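Local coordinates for heme oxygenase (Leptospira interrogans, PDB 5KZL), which probably catalyses the oxygen-dependent cleavage of heme to biliverdin, with release of iron and carbon monoxide, as heme oxygenases do, at residues A[8-13]-A[192-197]; A[48-53]-A[206-211]; A[132-137]-A[176-181]. The protein carries 1 engineered substitution. One frame throughout, in Å; residues are numbered along the deposited sequence.

Contact 1 of 3, residues A[8-13]-A[192-197]; sequences MSLATI and QSILAE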
loop_
_atom_site.group_PDB
_atom_site.type_symbol
_atom_site.label_atom_id
_atom_site.label_comp_id
_atom_site.label_asym_id
_atom_site.label_seq_id
_atom_site.Cartn_x
_atom_site.Cartn_y
_atom_site.Cartn_z
ATOM N N MET A 8 -14.286 0.644 20.556
ATOM C CA MET A 8 -12.938 0.664 21.117
ATOM C C MET A 8 -11.892 1.187 20.105
ATOM O O MET A 8 -12.261 1.902 19.171
ATOM C CB MET A 8 -12.540 -0.683 21.749
ATOM C CG MET A 8 -13.097 -1.874 21.060
ATOM S SD MET A 8 -11.774 -2.945 20.524
ATOM C CE MET A 8 -12.720 -4.135 19.511
ATOM N N SER A 9 -10.599 0.876 20.325
ATOM C CA SER A 9 -9.463 1.394 19.562
ATOM C C SER A 9 -9.558 1.114 18.064
ATOM O O SER A 9 -9.667 -0.051 17.668
ATOM C CB SER A 9 -8.149 0.889 20.168
ATOM O OG SER A 9 -7.085 0.768 19.238
ATOM N N LEU A 10 -9.505 2.185 17.227
ATOM C CA LEU A 10 -9.559 2.013 15.776
ATOM C C LEU A 10 -8.402 1.108 15.289
ATOM O O LEU A 10 -8.634 0.250 14.431
ATOM C CB LEU A 10 -9.544 3.372 15.027
ATOM C CG LEU A 10 -9.459 3.315 13.469
ATOM C CD1 LEU A 10 -10.643 2.542 12.868
ATOM C CD2 LEU A 10 -9.353 4.708 12.876
ATOM N N ALA A 11 -7.177 1.284 15.848
ATOM C CA ALA A 11 -6.034 0.455 15.424
ATOM C C ALA A 11 -6.327 -1.023 15.716
ATOM O O ALA A 11 -6.069 -1.879 14.871
ATOM C CB ALA A 11 -4.760 0.897 16.128
ATOM N N THR A 12 -6.966 -1.302 16.869
ATOM C CA THR A 12 -7.347 -2.664 17.281
ATOM C C THR A 12 -8.493 -3.200 16.377
ATOM O O THR A 12 -8.446 -4.349 15.943
ATOM C CB THR A 12 -7.695 -2.646 18.782
ATOM O OG1 THR A 12 -6.497 -2.354 19.511
ATOM C CG2 THR A 12 -8.285 -3.960 19.285
ATOM N N ILE A 13 -9.511 -2.363 16.112
ATOM C CA ILE A 13 -10.668 -2.704 15.257
ATOM C C ILE A 13 -10.191 -3.158 13.872
ATOM O O ILE A 13 -10.658 -4.172 13.344
ATOM C CB ILE A 13 -11.681 -1.517 15.184
ATOM C CG1 ILE A 13 -12.507 -1.438 16.483
ATOM C CG2 ILE A 13 -12.616 -1.634 13.955
ATOM C CD1 ILE A 13 -13.141 -0.097 16.742
ATOM N N GLN A 192 -16.447 1.653 12.199
ATOM C CA GLN A 192 -17.005 0.512 11.467
ATOM C C GLN A 192 -16.965 0.732 9.958
ATOM O O GLN A 192 -16.659 -0.218 9.218
ATOM C CB GLN A 192 -18.418 0.167 11.935
ATOM C CG GLN A 192 -18.455 -0.593 13.252
ATOM C CD GLN A 192 -17.703 -1.910 13.180
ATOM O OE1 GLN A 192 -17.960 -2.791 12.346
ATOM N NE2 GLN A 192 -16.716 -2.037 14.006
ATOM N N SER A 193 -17.265 1.972 9.501
ATOM C CA SER A 193 -17.206 2.339 8.076
ATOM C C SER A 193 -15.745 2.273 7.605
ATOM O O SER A 193 -15.474 1.813 6.481
ATOM C CB SER A 193 -17.774 3.739 7.850
ATOM O OG SER A 193 -19.159 3.806 8.159
ATOM N N ILE A 194 -14.790 2.686 8.475
ATOM C CA ILE A 194 -13.346 2.616 8.145
ATOM C C ILE A 194 -12.934 1.136 8.021
ATOM O O ILE A 194 -12.234 0.776 7.071
ATOM C CB ILE A 194 -12.437 3.451 9.104
ATOM C CG1 ILE A 194 -12.782 4.976 9.006
ATOM C CG2 ILE A 194 -10.930 3.238 8.767
ATOM C CD1 ILE A 194 -12.307 5.819 10.169
ATOM N N LEU A 195 -13.431 0.269 8.930
ATOM C CA LEU A 195 -13.179 -1.180 8.830
ATOM C C LEU A 195 -13.753 -1.775 7.501
ATOM O O LEU A 195 -13.054 -2.517 6.810
ATOM C CB LEU A 195 -13.729 -1.913 10.083
ATOM C CG LEU A 195 -13.654 -3.440 10.096
ATOM C CD1 LEU A 195 -12.207 -3.954 9.928
ATOM C CD2 LEU A 195 -14.298 -4.004 11.366
ATOM N N ALA A 196 -14.998 -1.414 7.126
ATOM C CA ALA A 196 -15.645 -1.868 5.881
ATOM C C ALA A 196 -14.802 -1.445 4.660
ATOM O O ALA A 196 -14.537 -2.271 3.773
ATOM C CB ALA A 196 -17.048 -1.285 5.795
ATOM N N GLU A 197 -14.265 -0.205 4.680
ATOM C CA GLU A 197 -13.393 0.255 3.593
ATOM C C GLU A 197 -12.083 -0.547 3.529
ATOM O O GLU A 197 -11.687 -0.968 2.437
ATOM C CB GLU A 197 -13.140 1.766 3.642
ATOM C CG GLU A 197 -12.472 2.323 2.370
ATOM C CD GLU A 197 -13.246 2.188 1.066
ATOM O OE1 GLU A 197 -14.454 1.870 1.125
ATOM O OE2 GLU A 197 -12.648 2.402 -0.015
#
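In the all-helical heme oxygenase fold, the start of the N-terminal helix 10-17 packs against the long C-terminal helix 188-210, and the contact between 8-13 and 192-197 is apolar. I13 carries the larger share. Its CB points at the partner helix, and the gamma methyl CG2 meets L195 obliquely, 3.9 Å from L195 CD2 and 4.0 Å from L195 CB. CG2 stands anti to the backbone nitrogen and CG1 beside it (chi1 -76°), which turns the short branch toward L195. The other L195 methyl, CD1, lies 3.8 Å from the carbonyl I13 O. Three residues earlier on helix 10-17, L10 meets I194, the neighbour of L195, at about a right angle; both leucine methyls take part, L10 CD2 4.2 Å from I194 CD1 and L10 CD1 4.2 Å from I194 CG2. Q192 bends at chi2 (-60°), bringing NE2 to 4.1 Å from I13 CG2. The start of helix 10-17 is fixed by S9 as N-cap: S9 OG accepts from T12 N at 3.1 Å, and D182 also hydrogen-bonds this oxygen. A serine-capped N-terminal helix thus lies against the C-terminal helix of the all-helical heme oxygenase fold.

Contact 2 of 3, residues A[48-53]-A[206-211]; sequences LEAFYY and QGIFSE. With HEM (protoporphyrin IX containing Fe), chain B.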
loop_
_atom_site.group_PDB
_atom_site.type_symbol
_atom_site.label_atom_id
_atom_site.label_comp_id
_atom_site.label_asym_id
_atom_site.label_seq_id
_atom_site.Cartn_x
_atom_site.Cartn_y
_atom_site.Cartn_z
ATOM N N LEU A 48 4.851 -4.051 -9.808
ATOM C CA LEU A 48 5.239 -2.670 -9.457
ATOM C C LEU A 48 4.454 -1.633 -10.261
ATOM O O LEU A 48 4.176 -0.566 -9.729
ATOM C CB LEU A 48 6.764 -2.388 -9.623
ATOM C CG LEU A 48 7.741 -3.250 -8.812
ATOM C CD1 LEU A 48 9.173 -3.049 -9.287
ATOM C CD2 LEU A 48 7.618 -3.013 -7.309
ATOM N N GLU A 49 4.094 -1.938 -11.521
ATOM C CA GLU A 49 3.325 -0.991 -12.341
ATOM C C GLU A 49 1.979 -0.742 -11.734
ATOM O O GLU A 49 1.568 0.407 -11.666
ATOM C CB GLU A 49 3.122 -1.518 -13.748
ATOM C CG GLU A 49 4.407 -1.548 -14.537
ATOM C CD GLU A 49 4.229 -2.153 -15.907
ATOM O OE1 GLU A 49 3.161 -2.740 -16.180
ATOM O OE2 GLU A 49 5.161 -2.017 -16.721
ATOM N N ALA A 50 1.282 -1.821 -11.310
ATOM C CA ALA A 50 -0.032 -1.718 -10.676
ATOM C C ALA A 50 0.074 -0.864 -9.403
ATOM O O ALA A 50 -0.753 0.019 -9.215
ATOM C CB ALA A 50 -0.581 -3.102 -10.346
ATOM N N PHE A 51 1.124 -1.084 -8.571
ATOM C CA PHE A 51 1.349 -0.291 -7.358
ATOM C C PHE A 51 1.672 1.156 -7.705
ATOM O O PHE A 51 1.192 2.054 -7.020
ATOM C CB PHE A 51 2.447 -0.907 -6.483
ATOM C CG PHE A 51 1.999 -2.059 -5.607
ATOM C CD1 PHE A 51 0.683 -2.145 -5.152
ATOM C CD2 PHE A 51 2.911 -3.016 -5.167
ATOM C CE1 PHE A 51 0.280 -3.196 -4.321
ATOM C CE2 PHE A 51 2.516 -4.030 -4.298
ATOM C CZ PHE A 51 1.197 -4.137 -3.908
ATOM N N TYR A 52 2.444 1.392 -8.776
ATOM C CA TYR A 52 2.705 2.774 -9.172
ATOM C C TYR A 52 1.392 3.569 -9.332
ATOM O O TYR A 52 1.262 4.655 -8.755
ATOM C CB TYR A 52 3.545 2.879 -10.449
ATOM C CG TYR A 52 3.604 4.324 -10.909
ATOM C CD1 TYR A 52 4.457 5.235 -10.292
ATOM C CD2 TYR A 52 2.696 4.816 -11.848
ATOM C CE1 TYR A 52 4.462 6.586 -10.655
ATOM C CE2 TYR A 52 2.699 6.158 -12.227
ATOM C CZ TYR A 52 3.579 7.042 -11.621
ATOM O OH TYR A 52 3.572 8.369 -11.972
ATOM N N TYR A 53 0.443 3.046 -10.122
ATOM C CA TYR A 53 -0.819 3.754 -10.367
ATOM C C TYR A 53 -1.640 3.931 -9.082
ATOM O O TYR A 53 -2.236 4.985 -8.842
ATOM C CB TYR A 53 -1.603 3.070 -11.503
ATOM C CG TYR A 53 -0.910 3.223 -12.834
ATOM C CD1 TYR A 53 -0.702 4.483 -13.392
ATOM C CD2 TYR A 53 -0.420 2.112 -13.522
ATOM C CE1 TYR A 53 -0.031 4.636 -14.602
ATOM C CE2 TYR A 53 0.274 2.255 -14.726
ATOM C CZ TYR A 53 0.433 3.521 -15.278
ATOM O OH TYR A 53 1.073 3.716 -16.483
ATOM N N GLN A 206 -6.134 -8.031 -3.732
ATOM C CA GLN A 206 -6.274 -9.414 -4.225
ATOM C C GLN A 206 -6.572 -9.382 -5.734
ATOM O O GLN A 206 -6.060 -10.221 -6.474
ATOM C CB GLN A 206 -7.410 -10.158 -3.500
ATOM C CG GLN A 206 -7.188 -10.334 -2.002
ATOM C CD GLN A 206 -8.247 -11.168 -1.305
ATOM O OE1 GLN A 206 -8.674 -12.222 -1.797
ATOM N NE2 GLN A 206 -8.642 -10.747 -0.097
ATOM N N GLY A 207 -7.371 -8.397 -6.159
ATOM C CA GLY A 207 -7.734 -8.179 -7.558
ATOM C C GLY A 207 -6.543 -7.908 -8.458
ATOM O O GLY A 207 -6.407 -8.530 -9.515
ATOM N N ILE A 208 -5.638 -7.017 -8.035
ATOM C CA ILE A 208 -4.434 -6.729 -8.826
ATOM C C ILE A 208 -3.473 -7.934 -8.799
ATOM O O ILE A 208 -2.888 -8.249 -9.829
ATOM C CB ILE A 208 -3.735 -5.369 -8.490
ATOM C CG1 ILE A 208 -3.255 -5.298 -7.042
ATOM C CG2 ILE A 208 -4.629 -4.173 -8.853
ATOM C CD1 ILE A 208 -2.513 -3.993 -6.633
ATOM N N PHE A 209 -3.378 -8.659 -7.660
ATOM C CA PHE A 209 -2.519 -9.845 -7.558
ATOM C C PHE A 209 -3.013 -10.990 -8.446
ATOM O O PHE A 209 -2.184 -11.745 -8.996
ATOM C CB PHE A 209 -2.310 -10.304 -6.101
ATOM C CG PHE A 209 -1.643 -9.322 -5.151
ATOM C CD1 PHE A 209 -0.772 -8.343 -5.624
ATOM C CD2 PHE A 209 -1.870 -9.394 -3.785
ATOM C CE1 PHE A 209 -0.166 -7.435 -4.745
ATOM C CE2 PHE A 209 -1.247 -8.500 -2.906
ATOM C CZ PHE A 209 -0.406 -7.526 -3.391
ATOM N N SER A 210 -4.365 -11.086 -8.601
ATOM C CA SER A 210 -5.068 -12.090 -9.417
ATOM C C SER A 210 -4.662 -12.017 -10.884
ATOM O O SER A 210 -4.780 -13.002 -11.604
ATOM C CB SER A 210 -6.583 -11.904 -9.307
ATOM O OG SER A 210 -7.093 -11.028 -10.300
ATOM N N GLU A 211 -4.226 -10.837 -11.337
ATOM C CA GLU A 211 -3.847 -10.623 -12.734
ATOM C C GLU A 211 -2.476 -11.140 -13.117
ATOM O O GLU A 211 -2.209 -11.320 -14.306
ATOM C CB GLU A 211 -3.894 -9.140 -13.053
ATOM C CG GLU A 211 -5.290 -8.585 -13.167
ATOM C CD GLU A 211 -5.313 -7.094 -13.407
ATOM O OE1 GLU A 211 -4.423 -6.398 -12.864
ATOM O OE2 GLU A 211 -6.271 -6.611 -14.051
HETATM C CHA HEM B . 1.247 -6.605 8.867
HETATM C CHB HEM B . -1.148 -5.422 4.948
HETATM C CHC HEM B . 0.946 -9.078 2.690
HETATM C CHD HEM B . 3.892 -9.601 6.279
HETATM C C1A HEM B . 0.431 -5.975 7.991
HETATM C C2A HEM B . -0.452 -4.907 8.357
HETATM C C3A HEM B . -1.138 -4.601 7.259
HETATM C C4A HEM B . -0.688 -5.425 6.228
HETATM C CMA HEM B . -2.157 -3.541 7.107
HETATM C CAA HEM B . -0.589 -4.246 9.706
HETATM C CBA HEM B . -1.445 -5.066 10.698
HETATM C CGA HEM B . -1.670 -4.293 11.929
HETATM O O1A HEM B . -2.775 -3.986 12.259
HETATM O O2A HEM B . -0.697 -3.971 12.591
HETATM C C1B HEM B . -0.807 -6.338 3.968
HETATM C C2B HEM B . -1.443 -6.400 2.660
HETATM C C3B HEM B . -0.840 -7.437 2.047
HETATM C C4B HEM B . 0.143 -7.998 2.986
HETATM C CMB HEM B . -2.488 -5.503 2.091
HETATM C CAB HEM B . -1.042 -7.979 0.763
HETATM C CBB HEM B . -2.073 -7.601 0.201
HETATM C C1C HEM B . 2.041 -9.476 3.369
HETATM C C2C HEM B . 3.104 -10.278 2.869
HETATM C C3C HEM B . 3.946 -10.409 3.910
HETATM C C4C HEM B . 3.414 -9.662 5.021
HETATM C CMC HEM B . 3.243 -10.847 1.457
HETATM C CAC HEM B . 5.172 -11.171 3.868
HETATM C CBC HEM B . 6.098 -10.952 4.710
HETATM C C1D HEM B . 3.337 -8.893 7.326
HETATM C C2D HEM B . 3.886 -8.928 8.706
HETATM C C3D HEM B . 3.174 -8.077 9.399
HETATM C C4D HEM B . 2.173 -7.533 8.471
HETATM C CMD HEM B . 5.061 -9.713 9.177
HETATM C CAD HEM B . 3.336 -7.793 10.868
HETATM C CBD HEM B . 4.505 -6.942 11.194
HETATM C CGD HEM B . 4.634 -6.652 12.654
HETATM O O1D HEM B . 3.738 -6.815 13.391
HETATM O O2D HEM B . 5.681 -6.227 13.038
HETATM N NA HEM B . 0.207 -6.251 6.701
HETATM N NB HEM B . 0.034 -7.312 4.040
HETATM N NC HEM B . 2.276 -9.163 4.624
HETATM N ND HEM B . 2.335 -8.043 7.263
HETATM FE FE HEM B . 1.223 -7.710 5.704
HETATM O O HOH W 1 2.794 -6.249 4.936
#
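F51 meets I208 and F209 at the ends of their side chains, making a hydrophobic cluster next to the heme. The delta methyl I208 CD1 lies against the F51 ring 3.7 Å from F51 CE1, approaching obliquely, and the two side chains cross at about a right angle. It also touches A50, with I208 CD1 4.3 Å from A50 CB. A chi1 of 61° sets I208 CG1 between the backbone nitrogen and the carbonyl carbon, and the extended chain beyond it reaches helix 41-64. The rings of F51 and F209 stand nearly perpendicular, their planes at 84°. F51 CZ comes to 3.7 Å from F209 CE1, near the plane of the F209 ring, with the ring centroids 6.0 Å apart. Another part of the same F209 rim faces the cofactor: F209 CE2 is 3.3 Å from the vinyl carbon HEM CBB, and the vinyl carbon CAB lies in the ring plane at the edge. F209 thus bridges the heme and F51. Helices 41-64 and 188-210 belong to the bundle of the heme oxygenase fold; the segments run roughly antiparallel (147°), with axes 10.6 Å apart at closest approach. Beyond the first shell, the F51 ring also meets the rings of H47 and F161, while T107 of helix 105-120 packs on both A50 and I208. The E211 carboxylate takes hydrogen bonds from S104 OG and A106 N.

Contact 3 of 3, residues A[132-137]-A[176-181]; sequences RYLGDL and NYRTAL. With HEM (protoporphyrin IX containing Fe), chain B.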
loop_
_atom_site.group_PDB
_atom_site.type_symbol
_atom_site.label_atom_id
_atom_site.label_comp_id
_atom_site.label_asym_id
_atom_site.label_seq_id
_atom_site.Cartn_x
_atom_site.Cartn_y
_atom_site.Cartn_z
ATOM N N ARG A 132 -2.496 -0.231 2.945
ATOM C CA ARG A 132 -1.239 -0.127 2.211
ATOM C C ARG A 132 -0.036 0.339 3.089
ATOM O O ARG A 132 0.905 -0.431 3.230
ATOM C CB ARG A 132 -1.383 0.735 0.927
ATOM C CG ARG A 132 -2.132 0.030 -0.246
ATOM C CD ARG A 132 -1.740 -1.435 -0.584
ATOM N NE ARG A 132 -0.290 -1.678 -0.595
ATOM C CZ ARG A 132 0.310 -2.860 -0.733
ATOM N NH1 ARG A 132 -0.408 -3.966 -0.936
ATOM N NH2 ARG A 132 1.633 -2.951 -0.656
ATOM N N TYR A 133 -0.031 1.570 3.640
ATOM C CA TYR A 133 1.176 2.051 4.352
ATOM C C TYR A 133 1.539 1.314 5.605
ATOM O O TYR A 133 2.727 1.054 5.802
ATOM C CB TYR A 133 1.095 3.531 4.680
ATOM C CG TYR A 133 0.958 4.449 3.491
ATOM C CD1 TYR A 133 1.758 4.284 2.355
ATOM C CD2 TYR A 133 0.101 5.540 3.532
ATOM C CE1 TYR A 133 1.659 5.157 1.271
ATOM C CE2 TYR A 133 0.004 6.428 2.463
ATOM C CZ TYR A 133 0.785 6.233 1.337
ATOM O OH TYR A 133 0.654 7.098 0.288
ATOM N N LEU A 134 0.554 0.979 6.481
ATOM C CA LEU A 134 0.988 0.270 7.689
ATOM C C LEU A 134 1.522 -1.129 7.330
ATOM O O LEU A 134 2.499 -1.566 7.930
ATOM C CB LEU A 134 -0.086 0.252 8.815
ATOM C CG LEU A 134 0.393 -0.298 10.172
ATOM C CD1 LEU A 134 1.664 0.412 10.691
ATOM C CD2 LEU A 134 -0.720 -0.275 11.192
ATOM N N GLY A 135 0.955 -1.751 6.293
ATOM C CA GLY A 135 1.440 -3.030 5.769
ATOM C C GLY A 135 2.849 -2.904 5.219
ATOM O O GLY A 135 3.715 -3.733 5.520
ATOM N N ASP A 136 3.100 -1.826 4.443
ATOM C CA ASP A 136 4.419 -1.549 3.835
ATOM C C ASP A 136 5.479 -1.338 4.919
ATOM O O ASP A 136 6.565 -1.910 4.856
ATOM C CB ASP A 136 4.388 -0.292 2.967
ATOM C CG ASP A 136 3.477 -0.320 1.760
ATOM O OD1 ASP A 136 3.183 -1.426 1.258
ATOM O OD2 ASP A 136 3.087 0.766 1.302
ATOM N N LEU A 137 5.155 -0.524 5.913
ATOM C CA LEU A 137 6.094 -0.297 7.004
ATOM C C LEU A 137 6.352 -1.592 7.802
ATOM O O LEU A 137 7.501 -1.860 8.160
ATOM C CB LEU A 137 5.575 0.809 7.924
ATOM C CG LEU A 137 6.629 1.444 8.833
ATOM C CD1 LEU A 137 7.781 2.032 8.036
ATOM C CD2 LEU A 137 6.009 2.504 9.678
ATOM N N ASN A 176 3.692 5.059 16.656
ATOM C CA ASN A 176 3.187 6.415 16.501
ATOM C C ASN A 176 2.026 6.441 15.509
ATOM O O ASN A 176 1.052 7.150 15.735
ATOM C CB ASN A 176 4.304 7.351 16.069
ATOM C CG ASN A 176 5.311 7.673 17.146
ATOM O OD1 ASN A 176 5.266 7.157 18.266
ATOM N ND2 ASN A 176 6.255 8.535 16.816
ATOM N N TYR A 177 2.111 5.633 14.442
ATOM C CA TYR A 177 1.056 5.487 13.446
ATOM C C TYR A 177 -0.216 4.907 14.081
ATOM O O TYR A 177 -1.307 5.416 13.818
ATOM C CB TYR A 177 1.527 4.625 12.251
ATOM C CG TYR A 177 0.487 4.523 11.159
ATOM C CD1 TYR A 177 -0.512 3.553 11.211
ATOM C CD2 TYR A 177 0.451 5.448 10.113
ATOM C CE1 TYR A 177 -1.529 3.511 10.258
ATOM C CE2 TYR A 177 -0.542 5.393 9.135
ATOM C CZ TYR A 177 -1.543 4.439 9.232
ATOM O OH TYR A 177 -2.512 4.344 8.290
ATOM N N ARG A 178 -0.092 3.808 14.852
ATOM C CA ARG A 178 -1.269 3.189 15.470
ATOM C C ARG A 178 -1.878 4.123 16.522
ATOM O O ARG A 178 -3.101 4.235 16.596
ATOM C CB ARG A 178 -0.954 1.801 16.043
ATOM C CG ARG A 178 -0.502 0.809 14.983
ATOM C CD ARG A 178 -0.270 -0.549 15.593
ATOM N NE ARG A 178 -1.543 -1.261 15.754
ATOM C CZ ARG A 178 -2.032 -1.703 16.907
ATOM N NH1 ARG A 178 -1.332 -1.570 18.030
ATOM N NH2 ARG A 178 -3.197 -2.337 16.939
ATOM N N THR A 179 -1.031 4.860 17.274
ATOM C CA THR A 179 -1.483 5.880 18.232
ATOM C C THR A 179 -2.261 6.964 17.456
ATOM O O THR A 179 -3.325 7.395 17.925
ATOM C CB THR A 179 -0.309 6.452 19.066
ATOM O OG1 THR A 179 0.302 5.383 19.797
ATOM C CG2 THR A 179 -0.772 7.506 20.082
ATOM N N ALA A 180 -1.746 7.374 16.263
ATOM C CA ALA A 180 -2.389 8.361 15.386
ATOM C C ALA A 180 -3.782 7.882 14.936
ATOM O O ALA A 180 -4.719 8.680 14.989
ATOM C CB ALA A 180 -1.504 8.698 14.183
ATOM N N LEU A 181 -3.931 6.570 14.567
ATOM C CA LEU A 181 -5.220 5.962 14.190
ATOM C C LEU A 181 -6.197 6.075 15.358
ATOM O O LEU A 181 -7.351 6.456 15.172
ATOM C CB LEU A 181 -5.064 4.481 13.839
ATOM C CG LEU A 181 -4.428 4.133 12.499
ATOM C CD1 LEU A 181 -4.372 2.617 12.338
ATOM C CD2 LEU A 181 -5.223 4.723 11.332
HETATM C CHA HEM B . 1.247 -6.605 8.867
HETATM C CHB HEM B . -1.148 -5.422 4.948
HETATM C CHC HEM B . 0.946 -9.078 2.690
HETATM C CHD HEM B . 3.892 -9.601 6.279
HETATM C C1A HEM B . 0.431 -5.975 7.991
HETATM C C2A HEM B . -0.452 -4.907 8.357
HETATM C C3A HEM B . -1.138 -4.601 7.259
HETATM C C4A HEM B . -0.688 -5.425 6.228
HETATM C CMA HEM B . -2.157 -3.541 7.107
HETATM C CAA HEM B . -0.589 -4.246 9.706
HETATM C CBA HEM B . -1.445 -5.066 10.698
HETATM C CGA HEM B . -1.670 -4.293 11.929
HETATM O O1A HEM B . -2.775 -3.986 12.259
HETATM O O2A HEM B . -0.697 -3.971 12.591
HETATM C C1B HEM B . -0.807 -6.338 3.968
HETATM C C2B HEM B . -1.443 -6.400 2.660
HETATM C C3B HEM B . -0.840 -7.437 2.047
HETATM C C4B HEM B . 0.143 -7.998 2.986
HETATM C CMB HEM B . -2.488 -5.503 2.091
HETATM C CAB HEM B . -1.042 -7.979 0.763
HETATM C CBB HEM B . -2.073 -7.601 0.201
HETATM C C1C HEM B . 2.041 -9.476 3.369
HETATM C C2C HEM B . 3.104 -10.278 2.869
HETATM C C3C HEM B . 3.946 -10.409 3.910
HETATM C C4C HEM B . 3.414 -9.662 5.021
HETATM C CMC HEM B . 3.243 -10.847 1.457
HETATM C CAC HEM B . 5.172 -11.171 3.868
HETATM C CBC HEM B . 6.098 -10.952 4.710
HETATM C C1D HEM B . 3.337 -8.893 7.326
HETATM C C2D HEM B . 3.886 -8.928 8.706
HETATM C C3D HEM B . 3.174 -8.077 9.399
HETATM C C4D HEM B . 2.173 -7.533 8.471
HETATM C CMD HEM B . 5.061 -9.713 9.177
HETATM C CAD HEM B . 3.336 -7.793 10.868
HETATM C CBD HEM B . 4.505 -6.942 11.194
HETATM C CGD HEM B . 4.634 -6.652 12.654
HETATM O O1D HEM B . 3.738 -6.815 13.391
HETATM O O2D HEM B . 5.681 -6.227 13.038
HETATM N NA HEM B . 0.207 -6.251 6.701
HETATM N NB HEM B . 0.034 -7.312 4.040
HETATM N NC HEM B . 2.276 -9.163 4.624
HETATM N ND HEM B . 2.335 -8.043 7.263
HETATM FE FE HEM B . 1.223 -7.710 5.704
HETATM O O HOH W 1 2.794 -6.249 4.936
#
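The backbones of L134 and Y177 come nearest across helices 125-151 and 170-183, their CA atoms 7.8 Å apart, and helix 125-151 widens into a pi-type turn at 132-134. L134 makes most of the contact. With CG anti to the backbone nitrogen (chi1 -171°), it meets the Y177 ring obliquely, with CB as well as the methyls on the CD1-CE1 side: L134 CD2 is 3.8 Å from Y177 CD1. The Y177 ring reaches past the leucine, and its hydroxyl is hydrogen-bonded to S129 OG of helix 125-151, just before 132-137. On another side, L134 CD2 rests 3.9 Å from R178 CG, an apolar touch on the aliphatic part of the arginine. The R178 chain bends at chi3 (81°) and carries its guanidinium near the heme propionate oxygen O2A, in the neighbourhood of R15, which hydrogen-bonds the heme; positive groups gathered there would be expected to favour the propionates. L134 itself reaches the cofactor rim, its CD2 4.0 Å from the propionate oxygen HEM O2A. Next to it, G135 brings the backbone to the porphyrin, G135 CA lying 3.2 Å from HEM C4A, a closeness permitted by the absence of a side chain. Its carbonyl accepts a hydrogen bond of 2.7 Å from the water that binds the iron at 2.3 Å. R132 and D136 form a salt bridge, R132 NH2 to D136 OD1 at 2.9 Å; OD1 accepts with its syn lone pair, in a bent bond (131°) tilted out of the guanidinium plane, and Y55 OH is hydrogen-bonded to both side chains. A glycine-containing helix laid over the heme, with an aspartate close by and water on the iron, is characteristic of the distal pocket of heme oxygenases.

Overall arrangement
Contacts 1 and 2 both use helix 188-210, with their centres about 25 Å apart, and their segments alternate along the chain. The order is 8-13, 48-53, 132-137, 176-181, 192-197, 206-211, which nests contact 3 inside the loops closed by the other two. Between centres, contact 3 lies about 13 Å from contact 1, which it touches through L10 and L181, and about 21 Å from contact 2, on the opposite side of the chain's centre. It meets contact 2 where F51 CZ approaches R132 NH1 at 3.4 Å. Contacts 2 and 3 both touch the heme, bringing helices 125-151 and 188-210 to it, whereas the I13 side chain of contact 1 is about 10 Å away.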